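Local coordinates for protein tryptophan halogenase (Shewanella frigidimarina, PDB 2PYX) that probably acts as an FAD-dependent halogenase of the tryptophan halogenase family, a group of flavoproteins generally assigned monooxygenase activity, at residues Met3-Ile7 with Pro380-Met386; Gly74-Asn78 with Thr159-His163; Lys409-Ser415 with Asp425-Ser429. All coordinates share one frame; numbering follows the deposited sequence.

Interaction 1 (Met3-Ile7 with Pro380-Met386); sequences MQKPI and PPNRMVM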
loop_
_atom_site.group_PDB
_atom_site.type_symbol
_atom_site.label_atom_id
_atom_site.label_comp_id
_atom_site.label_asym_id
_atom_site.label_seq_id
_atom_site.Cartn_x
_atom_site.Cartn_y
_atom_site.Cartn_z
HETATM N N MSE A 3 -7.282 -10.817 34.981
HETATM C CA MSE A 3 -7.900 -9.984 33.944
HETATM C C MSE A 3 -7.467 -8.531 34.064
HETATM O O MSE A 3 -7.713 -7.751 33.150
HETATM C CB MSE A 3 -9.413 -10.048 34.025
HETATM C CG MSE A 3 -10.035 -11.406 33.827
HETATM SE SE MSE A 3 -10.061 -11.881 31.919
HETATM C CE MSE A 3 -8.554 -12.903 31.973
ATOM N N GLN A 4 -6.882 -8.155 35.206
ATOM C CA GLN A 4 -6.390 -6.798 35.440
ATOM C C GLN A 4 -4.870 -6.672 35.248
ATOM O O GLN A 4 -4.311 -5.574 35.398
ATOM C CB GLN A 4 -6.788 -6.304 36.838
ATOM C CG GLN A 4 -8.295 -6.069 37.023
ATOM C CD GLN A 4 -9.096 -7.344 37.302
ATOM O OE1 GLN A 4 -8.596 -8.301 37.902
ATOM N NE2 GLN A 4 -10.356 -7.353 36.867
ATOM N N LYS A 5 -4.205 -7.777 34.938
ATOM C CA LYS A 5 -2.761 -7.774 34.729
ATOM C C LYS A 5 -2.454 -6.916 33.496
ATOM O O LYS A 5 -3.061 -7.105 32.449
ATOM C CB LYS A 5 -2.249 -9.202 34.517
ATOM C CG LYS A 5 -0.735 -9.277 34.424
ATOM C CD LYS A 5 -0.255 -10.708 34.345
ATOM C CE LYS A 5 1.295 -10.813 34.347
ATOM N NZ LYS A 5 1.969 -10.691 32.996
ATOM N N PRO A 6 -1.533 -5.954 33.605
ATOM C CA PRO A 6 -1.182 -5.159 32.421
ATOM C C PRO A 6 -0.746 -6.013 31.240
ATOM O O PRO A 6 -0.104 -7.037 31.430
ATOM C CB PRO A 6 -0.033 -4.278 32.915
ATOM C CG PRO A 6 -0.300 -4.161 34.375
ATOM C CD PRO A 6 -0.810 -5.487 34.800
ATOM N N ILE A 7 -1.123 -5.633 30.021
ATOM C CA ILE A 7 -0.665 -6.354 28.852
ATOM C C ILE A 7 0.753 -5.935 28.484
ATOM O O ILE A 7 0.987 -4.848 27.932
ATOM C CB ILE A 7 -1.588 -6.150 27.638
ATOM C CG1 ILE A 7 -3.046 -6.459 27.987
ATOM C CG2 ILE A 7 -1.122 -6.980 26.450
ATOM C CD1 ILE A 7 -3.292 -7.849 28.516
ATOM N N PRO A 380 -4.001 -2.336 24.796
ATOM C CA PRO A 380 -4.984 -2.473 25.871
ATOM C C PRO A 380 -4.354 -2.490 27.252
ATOM O O PRO A 380 -3.317 -3.148 27.441
ATOM C CB PRO A 380 -5.640 -3.819 25.588
ATOM C CG PRO A 380 -5.318 -4.131 24.195
ATOM C CD PRO A 380 -3.990 -3.517 23.927
ATOM N N PRO A 381 -4.959 -1.772 28.219
ATOM C CA PRO A 381 -4.422 -1.841 29.572
ATOM C C PRO A 381 -4.375 -3.227 30.152
ATOM O O PRO A 381 -3.423 -3.584 30.848
ATOM C CB PRO A 381 -5.381 -0.946 30.361
ATOM C CG PRO A 381 -5.849 0.083 29.350
ATOM C CD PRO A 381 -6.005 -0.732 28.077
ATOM N N ASN A 382 -5.402 -4.013 29.885
ATOM C CA ASN A 382 -5.541 -5.355 30.464
ATOM C C ASN A 382 -6.577 -6.160 29.666
ATOM O O ASN A 382 -7.167 -5.661 28.687
ATOM C CB ASN A 382 -5.929 -5.258 31.950
ATOM C CG ASN A 382 -7.246 -4.500 32.172
ATOM O OD1 ASN A 382 -8.217 -4.715 31.444
ATOM N ND2 ASN A 382 -7.266 -3.592 33.156
ATOM N N ARG A 383 -6.788 -7.406 30.055
ATOM C CA ARG A 383 -7.698 -8.251 29.328
ATOM C C ARG A 383 -9.157 -7.889 29.563
ATOM O O ARG A 383 -9.978 -8.036 28.643
ATOM C CB ARG A 383 -7.477 -9.746 29.624
ATOM C CG ARG A 383 -8.347 -10.703 28.844
ATOM C CD ARG A 383 -8.017 -10.616 27.392
ATOM N NE ARG A 383 -8.822 -11.479 26.553
ATOM C CZ ARG A 383 -9.980 -11.147 26.014
ATOM N NH1 ARG A 383 -10.547 -9.976 26.234
ATOM N NH2 ARG A 383 -10.552 -12.027 25.203
HETATM N N MSE A 384 -9.490 -7.428 30.761
HETATM C CA MSE A 384 -10.844 -7.046 31.099
HETATM C C MSE A 384 -11.451 -6.051 30.111
HETATM O O MSE A 384 -12.637 -6.165 29.790
HETATM C CB MSE A 384 -10.901 -6.461 32.527
HETATM C CG MSE A 384 -12.244 -5.864 32.905
HETATM SE SE MSE A 384 -12.188 -5.008 34.627
HETATM C CE MSE A 384 -12.401 -6.627 35.647
ATOM N N VAL A 385 -10.651 -5.075 29.684
ATOM C CA VAL A 385 -11.151 -3.998 28.796
ATOM C C VAL A 385 -10.770 -4.163 27.327
ATOM O O VAL A 385 -11.175 -3.333 26.492
ATOM C CB VAL A 385 -10.770 -2.586 29.302
ATOM C CG1 VAL A 385 -11.211 -2.412 30.773
ATOM C CG2 VAL A 385 -9.283 -2.319 29.125
HETATM N N MSE A 386 -10.037 -5.234 27.015
HETATM C CA MSE A 386 -9.500 -5.441 25.668
HETATM C C MSE A 386 -10.585 -5.458 24.621
HETATM O O MSE A 386 -10.384 -4.921 23.522
HETATM C CB MSE A 386 -8.713 -6.740 25.585
HETATM C CG MSE A 386 -8.167 -7.035 24.212
HETATM SE SE MSE A 386 -7.053 -8.625 24.207
HETATM C CE MSE A 386 -5.575 -8.114 25.392
HETATM O O HOH W 1 -4.968 -8.812 31.725
HETATM O O HOH W 2 -0.869 -2.887 28.688
#
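The capped start of helix 383-413 meets the N-terminal loop at M3, whose carbonyl takes a hydrogen bond from the first turn. M384 N lies 3.0 Å from M3 O, with 159° at the hydrogen. N382 is the N-cap. Its OD1 accepts from V385 N at 3.0 Å, almost straight in line with the amide C=O. N382 CG stands between the backbone N and the carbonyl carbon (chi1 59°), which turns OD1 back to the helix start. R383 N reaches the loop through a water. That water accepts from R383 N at 2.8 Å and donates to K5 O at 2.7 Å. Further along, I7 N donates to P381 O at 3.2 Å. The buried I7 side chain points at the helix. Its CD1 comes within 3.9 Å of CE of M386, a selenomethionine. M3, also a selenomethionine, runs alongside R383 in the same direction, with its SE 3.7 Å from R383 CG. The guanidinium of R383 goes on to form salt bridges with D208 and D387. On the loop side, which leads into strand 9-13, P6 O accepts from Q223 NE2. On the helix side, P380 and M386 pack on W343 of strand 343-344, an antiparallel edge strand of the mixed, Rossmann-type sheet.

Interaction 2 (Gly74-Asn78 with Thr159-His163); sequences GIDEN and TAQYH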
loop_
_atom_site.group_PDB
_atom_site.type_symbol
_atom_site.label_atom_id
_atom_site.label_comp_id
_atom_site.label_asym_id
_atom_site.label_seq_id
_atom_site.Cartn_x
_atom_site.Cartn_y
_atom_site.Cartn_z
ATOM N N GLY A 74 12.956 4.454 13.887
ATOM C CA GLY A 74 14.272 5.002 14.114
ATOM C C GLY A 74 15.290 4.667 13.050
ATOM O O GLY A 74 16.505 4.679 13.319
ATOM N N ILE A 75 14.816 4.361 11.846
ATOM C CA ILE A 75 15.661 4.036 10.700
ATOM C C ILE A 75 16.069 5.321 9.979
ATOM O O ILE A 75 15.254 6.238 9.758
ATOM C CB ILE A 75 14.922 3.084 9.702
ATOM C CG1 ILE A 75 14.450 1.803 10.399
ATOM C CG2 ILE A 75 15.820 2.751 8.513
ATOM C CD1 ILE A 75 15.470 1.045 11.083
ATOM N N ASP A 76 17.361 5.397 9.661
ATOM C CA ASP A 76 17.929 6.495 8.893
ATOM C C ASP A 76 17.557 6.299 7.409
ATOM O O ASP A 76 17.674 5.201 6.874
ATOM C CB ASP A 76 19.445 6.484 9.124
ATOM C CG ASP A 76 20.189 7.509 8.301
ATOM O OD1 ASP A 76 20.300 7.336 7.061
ATOM O OD2 ASP A 76 20.713 8.471 8.911
ATOM N N GLU A 77 17.106 7.366 6.745
ATOM C CA GLU A 77 16.617 7.238 5.382
ATOM C C GLU A 77 17.708 6.797 4.441
ATOM O O GLU A 77 17.469 6.041 3.492
ATOM C CB GLU A 77 15.985 8.529 4.851
ATOM C CG GLU A 77 15.161 8.226 3.584
ATOM C CD GLU A 77 14.421 9.425 2.997
ATOM O OE1 GLU A 77 14.827 10.587 3.220
ATOM O OE2 GLU A 77 13.386 9.230 2.298
ATOM N N ASN A 78 18.925 7.306 4.649
ATOM C CA ASN A 78 20.019 6.884 3.769
ATOM C C ASN A 78 20.298 5.385 3.919
ATOM O O ASN A 78 20.464 4.672 2.922
ATOM C CB ASN A 78 21.284 7.711 4.016
ATOM C CG ASN A 78 21.047 9.195 3.822
ATOM O OD1 ASN A 78 20.411 9.610 2.848
ATOM N ND2 ASN A 78 21.582 10.013 4.741
ATOM N N THR A 159 17.586 18.302 0.709
ATOM C CA THR A 159 16.414 18.110 1.529
ATOM C C THR A 159 16.662 17.093 2.662
ATOM O O THR A 159 17.316 16.069 2.468
ATOM C CB THR A 159 15.240 17.620 0.673
ATOM O OG1 THR A 159 15.070 18.512 -0.442
ATOM C CG2 THR A 159 13.957 17.586 1.471
ATOM N N ALA A 160 16.126 17.380 3.838
ATOM C CA ALA A 160 16.315 16.543 5.021
ATOM C C ALA A 160 15.704 15.162 4.841
ATOM O O ALA A 160 14.748 14.998 4.062
ATOM C CB ALA A 160 15.698 17.219 6.229
ATOM N N GLN A 161 16.250 14.187 5.565
ATOM C CA GLN A 161 15.658 12.839 5.594
ATOM C C GLN A 161 14.175 12.926 5.869
ATOM O O GLN A 161 13.737 13.608 6.812
ATOM C CB GLN A 161 16.314 11.996 6.669
ATOM C CG GLN A 161 17.716 11.635 6.333
ATOM C CD GLN A 161 18.366 10.746 7.364
ATOM O OE1 GLN A 161 17.723 9.887 7.970
ATOM N NE2 GLN A 161 19.681 10.945 7.559
ATOM N N TYR A 162 13.419 12.225 5.030
ATOM C CA TYR A 162 11.966 12.031 5.173
ATOM C C TYR A 162 11.140 13.296 4.850
ATOM O O TYR A 162 9.912 13.261 4.840
ATOM C CB TYR A 162 11.600 11.420 6.523
ATOM C CG TYR A 162 12.251 10.087 6.768
ATOM C CD1 TYR A 162 12.043 9.017 5.915
ATOM C CD2 TYR A 162 13.099 9.882 7.872
ATOM C CE1 TYR A 162 12.614 7.785 6.157
ATOM C CE2 TYR A 162 13.699 8.667 8.101
ATOM C CZ TYR A 162 13.469 7.615 7.226
ATOM O OH TYR A 162 14.041 6.390 7.414
ATOM N N HIS A 163 11.808 14.417 4.609
ATOM C CA HIS A 163 11.144 15.612 4.113
ATOM C C HIS A 163 11.053 15.599 2.611
ATOM O O HIS A 163 11.698 14.781 1.948
ATOM C CB HIS A 163 11.840 16.884 4.619
ATOM C CG HIS A 163 11.624 17.121 6.073
ATOM N ND1 HIS A 163 10.837 18.150 6.539
ATOM C CD2 HIS A 163 12.027 16.425 7.163
ATOM C CE1 HIS A 163 10.796 18.098 7.859
ATOM N NE2 HIS A 163 11.503 17.058 8.264
#
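E77 and Y162 form the tight half of this contact. Their side chains slide past each other in opposite directions. E77 CB sits over one face of the Y162 ring, 3.8 Å from its centroid, and the carboxylate is stacked on the ring at 27°. E77 OE1 also accepts from Y162 N at 2.8 Å, from above the carboxylate plane. The buried carboxylate has further partners in K155, Y168 and Y170. At the far end of the ring, Y162 OH donates to I75 O, 2.6 Å away. Two motifs meet here. Q161 and Y162 are the central residues of a type II beta turn, while D76 is the N-cap of helix 77-83. G74, just before, closes helix 65-73 in a Schellman motif. The looser half lies toward solvent, where D76 and Q161 are both partly exposed. There the Q161 side chain, extended beyond CG, crosses D76 at about a right angle. Its OE1 accepts from E77 N at 2.9 Å and its NE2 donates to D76 OD2 at 3.0 Å. A leucine in place of Q161 would probably leave E77 N and D76 OD2 without these mates. F523, near the C terminus, touches both E77 and Q161.

Interaction 3 (Lys409-Ser415 with Asp425-Ser429); sequences KLHYVIS and DHRES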
loop_
_atom_site.group_PDB
_atom_site.type_symbol
_atom_site.label_atom_id
_atom_site.label_comp_id
_atom_site.label_asym_id
_atom_site.label_seq_id
_atom_site.Cartn_x
_atom_site.Cartn_y
_atom_site.Cartn_z
ATOM N N LYS A 409 -12.174 -1.332 -7.096
ATOM C CA LYS A 409 -13.214 -1.630 -8.094
ATOM C C LYS A 409 -13.525 -0.419 -8.973
ATOM O O LYS A 409 -13.793 -0.566 -10.179
ATOM C CB LYS A 409 -14.474 -2.117 -7.400
ATOM C CG LYS A 409 -15.629 -2.470 -8.348
ATOM C CD LYS A 409 -15.232 -3.615 -9.347
ATOM C CE LYS A 409 -16.439 -4.035 -10.166
ATOM N NZ LYS A 409 -16.284 -5.391 -10.834
ATOM N N LEU A 410 -13.513 0.782 -8.387
ATOM C CA LEU A 410 -13.724 2.024 -9.148
ATOM C C LEU A 410 -12.841 2.088 -10.394
ATOM O O LEU A 410 -13.252 2.598 -11.414
ATOM C CB LEU A 410 -13.407 3.249 -8.252
ATOM C CG LEU A 410 -13.631 4.637 -8.893
ATOM C CD1 LEU A 410 -15.051 4.881 -9.259
ATOM C CD2 LEU A 410 -13.154 5.766 -7.944
ATOM N N HIS A 411 -11.583 1.642 -10.268
ATOM C CA HIS A 411 -10.618 1.713 -11.361
ATOM C C HIS A 411 -11.139 0.942 -12.563
ATOM O O HIS A 411 -10.854 1.329 -13.718
ATOM C CB HIS A 411 -9.258 1.145 -10.978
ATOM C CG HIS A 411 -8.499 1.935 -9.946
ATOM N ND1 HIS A 411 -8.973 2.130 -8.659
ATOM C CD2 HIS A 411 -7.287 2.537 -9.997
ATOM C CE1 HIS A 411 -8.059 2.800 -7.966
ATOM N NE2 HIS A 411 -7.026 3.057 -8.752
ATOM N N TYR A 412 -11.837 -0.147 -12.325
ATOM C CA TYR A 412 -12.381 -0.983 -13.404
ATOM C C TYR A 412 -13.711 -0.485 -13.913
ATOM O O TYR A 412 -14.002 -0.528 -15.107
ATOM C CB TYR A 412 -12.571 -2.429 -12.921
ATOM C CG TYR A 412 -11.307 -3.129 -12.532
ATOM C CD1 TYR A 412 -10.532 -3.759 -13.493
ATOM C CD2 TYR A 412 -10.844 -3.187 -11.215
ATOM C CE1 TYR A 412 -9.383 -4.388 -13.147
ATOM C CE2 TYR A 412 -9.688 -3.859 -10.878
ATOM C CZ TYR A 412 -8.950 -4.453 -11.854
ATOM O OH TYR A 412 -7.782 -5.121 -11.520
ATOM N N VAL A 413 -14.581 -0.092 -13.001
ATOM C CA VAL A 413 -16.004 0.124 -13.365
ATOM C C VAL A 413 -16.211 1.259 -14.337
ATOM O O VAL A 413 -17.164 1.252 -15.119
ATOM C CB VAL A 413 -16.895 0.458 -12.158
ATOM C CG1 VAL A 413 -18.364 0.817 -12.629
ATOM C CG2 VAL A 413 -16.956 -0.661 -11.231
ATOM N N ILE A 414 -15.340 2.269 -14.262
ATOM C CA ILE A 414 -15.483 3.449 -15.107
ATOM C C ILE A 414 -14.630 3.422 -16.386
ATOM O O ILE A 414 -14.539 4.427 -17.119
ATOM C CB ILE A 414 -15.272 4.746 -14.315
ATOM C CG1 ILE A 414 -13.832 4.880 -13.853
ATOM C CG2 ILE A 414 -16.253 4.801 -13.150
ATOM C CD1 ILE A 414 -13.595 6.080 -12.925
ATOM N N SER A 415 -14.059 2.266 -16.689
ATOM C CA SER A 415 -13.458 2.072 -18.004
ATOM C C SER A 415 -14.518 2.088 -19.097
ATOM O O SER A 415 -15.690 1.777 -18.865
ATOM C CB SER A 415 -12.723 0.716 -18.068
ATOM O OG SER A 415 -12.037 0.602 -19.321
ATOM N N ASP A 425 -17.573 -7.384 -18.073
ATOM C CA ASP A 425 -18.060 -8.035 -16.831
ATOM C C ASP A 425 -17.836 -7.134 -15.605
ATOM O O ASP A 425 -18.698 -7.079 -14.739
ATOM C CB ASP A 425 -17.294 -9.332 -16.589
ATOM C CG ASP A 425 -17.776 -10.486 -17.412
ATOM O OD1 ASP A 425 -18.951 -10.453 -17.895
ATOM O OD2 ASP A 425 -17.008 -11.483 -17.466
ATOM N N HIS A 426 -16.743 -6.368 -15.612
ATOM C CA HIS A 426 -16.427 -5.478 -14.462
ATOM C C HIS A 426 -17.463 -4.375 -14.268
ATOM O O HIS A 426 -17.503 -3.795 -13.171
ATOM C CB HIS A 426 -15.046 -4.860 -14.640
ATOM C CG HIS A 426 -13.955 -5.556 -13.873
ATOM N ND1 HIS A 426 -13.970 -5.656 -12.505
ATOM C CD2 HIS A 426 -12.821 -6.183 -14.280
ATOM C CE1 HIS A 426 -12.889 -6.312 -12.103
ATOM N NE2 HIS A 426 -12.165 -6.638 -13.167
ATOM N N ARG A 427 -18.263 -4.059 -15.304
ATOM C CA ARG A 427 -19.304 -3.043 -15.205
ATOM C C ARG A 427 -20.670 -3.568 -14.866
ATOM O O ARG A 427 -21.630 -2.799 -14.778
ATOM C CB ARG A 427 -19.349 -2.204 -16.478
ATOM C CG ARG A 427 -18.023 -1.531 -16.780
ATOM C CD ARG A 427 -18.072 -0.455 -17.826
ATOM N NE ARG A 427 -18.362 -0.945 -19.174
ATOM C CZ ARG A 427 -17.440 -1.325 -20.057
ATOM N NH1 ARG A 427 -16.172 -1.360 -19.763
ATOM N NH2 ARG A 427 -17.818 -1.721 -21.271
ATOM N N GLU A 428 -20.785 -4.878 -14.683
ATOM C CA GLU A 428 -22.062 -5.470 -14.365
ATOM C C GLU A 428 -22.368 -5.343 -12.878
ATOM O O GLU A 428 -21.500 -5.555 -12.027
ATOM C CB GLU A 428 -22.073 -6.923 -14.805
ATOM C CG GLU A 428 -21.762 -7.110 -16.296
ATOM C CD GLU A 428 -22.910 -7.477 -17.168
ATOM O OE1 GLU A 428 -24.062 -7.428 -16.702
ATOM O OE2 GLU A 428 -22.646 -7.780 -18.358
ATOM N N SER A 429 -23.635 -5.060 -12.558
ATOM C CA SER A 429 -24.013 -4.685 -11.198
ATOM C C SER A 429 -23.729 -5.746 -10.148
ATOM O O SER A 429 -23.451 -5.402 -8.971
ATOM C CB SER A 429 -25.491 -4.276 -11.118
ATOM O OG SER A 429 -26.332 -5.341 -11.510
HETATM O O HOH W 3 -14.663 -1.970 -17.412
#
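Y412 and H426 lie ring over ring in an offset stack. The centroids are 3.9 Å apart and the planes are 12° from parallel. The overlap is near the rims: Y412 CD1 stands 3.3 Å from H426 NE2, each over the face of the other ring. Y412 CB covers the same histidine, 3.7 Å from the centroid of the H426 ring. K409 approaches H426 quite differently, at the ring edge. Its NZ donates to H426 ND1 at 2.9 Å, only slightly tilted from the ring plane. The bend of the K409 chain at chi2 (60°) carries NZ round to the edge of the H426 ring. With ND1 as acceptor, a neutral H426 would probably carry its ring proton on NE2. NZ also makes a weak bond to H426 O and binds V250 O and S431 OG. The H426 chi1 of -99° is away from a staggered position, consistent with a ring held between stack and lysine. H426 and R427 are the central residues of a type I beta turn that follows helix 421-425. This turn folds back on the last turn of helix 383-413. R427 runs past the helix end, with its CD 3.3 Å from V413 O. A water accepts from R427 NH1 at 2.9 Å and donates to Y412 O at 2.8 Å. NH1 also donates to R417 O. The arginine charge would probably suit the carbonyl-rich end of the helix. Y412 OH bonds to E358. Nearby, H411 NE2 bonds to E361, predicted to bind L-tryptophan; the Y412 and E361 side chains are about 9 Å apart.

From the N terminus, the chain enters interaction 1 at 3-7, and this contact closes only at 380-386. The long loop between holds both mixed sheets and the whole of interaction 2, where 74-78 meets 159-163. Interaction 2 joins the junction of helices 65-73 and 77-83 to the turn ahead of strand 169-172. Interaction 3 follows in series and closes a short loop, 409-415 with 425-429. None cross. Interactions 1 and 3 share helix 383-413, one at its start and one at its end, with centres 45 Å apart. Interactions 2 and 3 lie on opposite sides of the chain's centre, with nearest atoms about 24 Å apart.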